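Side-chain contact in 4-methyl-5(B-hydroxyethyl)-thiazole monophosphate biosynthesis enzyme (Vibrio cholerae O1 biovar El Tor, PDB 3OT1), which is of unknown function but belongs to the DJ-1/PfpI family and may take part in thiazole monophosphate biosynthesis: residues A[106-111]-A[167-172]. Sequence-based numbering, arbitrary orientation.
Sequences LVAAIC and LEFALA
Phe169 lays its ring against the strand, meeting Ala108, the backbone of Ala109 and Ile110; packing against the ring makes up the contact, and no hydrogen bond crosses it. At the far end of the ring, CZ of Phe169 lies 3.5 Å from CB of Ala108, a methyl that approaches obliquely. The ring reaches this far because CG stands anti to the backbone N (chi1 167°), which extends the side chain toward the strand. Nearer the helix, Ile110 CD1 packs 4.0 Å from Phe169 CD2.

A CH-pi contact is made over one face: CB of Ile110 sits 4.2 Å from the centroid of the Phe169 ring and 16° off its normal, shifted toward the rim. The segments run antiparallel (176°), their axes 9.9 Å apart, as helix 166-178 packs on the central, mostly parallel sheet of the DJ-1/PfpI alpha/beta fold. Strand 106-110 runs straight into Cys111, whose positive phi is consistent with the nucleophile elbow of the DJ-1 superfamily.

Ala109 N lies at the edge, 3.5 Å from Phe169 CZ and near the ring plane, whereas Ala109 O, 3.7 Å from Phe169 CE1, stands well above that plane, on the side of Ile110. Leu158 and Ser160 of strand 157-160 also touch Phe169.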
# COMPACT_ATOMS: atom_id res chain seq x y z
N LEU A 106 16.90 -12.80 8.49
CA LEU A 106 15.82 -11.94 8.91
C LEU A 106 14.45 -12.52 8.58
O LEU A 106 14.16 -12.88 7.44
CB LEU A 106 15.98 -10.60 8.21
CG LEU A 106 14.97 -9.51 8.58
CD1 LEU A 106 15.09 -9.11 10.07
CD2 LEU A 106 15.15 -8.28 7.66
N VAL A 107 13.61 -12.56 9.61
CA VAL A 107 12.19 -12.80 9.48
C VAL A 107 11.49 -11.53 9.93
O VAL A 107 11.80 -10.97 10.99
CB VAL A 107 11.74 -14.02 10.29
CG1 VAL A 107 10.21 -14.15 10.23
CG2 VAL A 107 12.45 -15.28 9.76
N ALA A 108 10.57 -11.07 9.08
CA ALA A 108 9.86 -9.81 9.30
C ALA A 108 8.37 -10.09 9.23
O ALA A 108 7.94 -10.82 8.35
CB ALA A 108 10.27 -8.80 8.23
N ALA A 109 7.58 -9.53 10.13
CA ALA A 109 6.15 -9.75 10.12
C ALA A 109 5.40 -8.55 10.66
O ALA A 109 5.89 -7.83 11.53
CB ALA A 109 5.78 -10.99 10.94
N ILE A 110 4.18 -8.34 10.16
CA ILE A 110 3.41 -7.16 10.50
C ILE A 110 1.99 -7.53 10.89
O ILE A 110 1.45 -8.55 10.47
CB ILE A 110 3.47 -6.15 9.31
CG1 ILE A 110 2.87 -4.78 9.64
CG2 ILE A 110 2.88 -6.75 8.04
CD1 ILE A 110 3.27 -3.71 8.65
N CYS A 111 1.38 -6.60 11.62
CA CYS A 111 -0.05 -6.62 11.88
C CYS A 111 -0.48 -7.84 12.72
O CYS A 111 0.04 -8.04 13.80
CB CYS A 111 -0.73 -6.50 10.50
SG CYS A 111 -2.48 -6.41 10.35
N LEU A 167 4.99 1.01 5.33
CA LEU A 167 6.09 1.65 4.64
C LEU A 167 7.33 1.76 5.55
O LEU A 167 8.46 1.45 5.15
CB LEU A 167 5.61 3.00 4.14
CG LEU A 167 6.57 3.80 3.29
CD1 LEU A 167 7.19 2.95 2.22
CD2 LEU A 167 5.83 5.00 2.69
N GLU A 168 7.11 2.20 6.79
CA GLU A 168 8.19 2.28 7.78
C GLU A 168 8.84 0.92 7.97
O GLU A 168 10.07 0.82 8.04
CB GLU A 168 7.62 2.77 9.12
CG GLU A 168 7.17 4.20 9.10
CD GLU A 168 6.14 4.47 10.18
OE1 GLU A 168 6.53 4.58 11.34
OE2 GLU A 168 4.93 4.53 9.86
N PHE A 169 8.04 -0.12 8.04
CA PHE A 169 8.51 -1.50 8.21
C PHE A 169 9.35 -1.95 7.02
O PHE A 169 10.44 -2.52 7.19
CB PHE A 169 7.25 -2.36 8.39
CG PHE A 169 7.42 -3.86 8.27
CD1 PHE A 169 8.00 -4.60 9.29
CD2 PHE A 169 6.87 -4.54 7.21
CE1 PHE A 169 8.01 -5.96 9.22
CE2 PHE A 169 6.91 -5.91 7.13
CZ PHE A 169 7.50 -6.62 8.14
N ALA A 170 8.84 -1.78 5.79
CA ALA A 170 9.57 -2.19 4.61
C ALA A 170 10.90 -1.43 4.47
O ALA A 170 11.92 -2.02 4.10
CB ALA A 170 8.71 -2.04 3.37
N LEU A 171 10.89 -0.14 4.77
CA LEU A 171 12.12 0.65 4.72
C LEU A 171 13.11 0.19 5.79
O LEU A 171 14.32 0.15 5.52
CB LEU A 171 11.80 2.13 4.85
CG LEU A 171 11.07 2.71 3.62
CD1 LEU A 171 10.41 4.05 3.97
CD2 LEU A 171 11.97 2.81 2.40
N ALA A 172 12.63 -0.18 6.97
CA ALA A 172 13.51 -0.73 8.01
C ALA A 172 14.13 -2.05 7.55
O ALA A 172 15.30 -2.32 7.82
CB ALA A 172 12.73 -0.95 9.29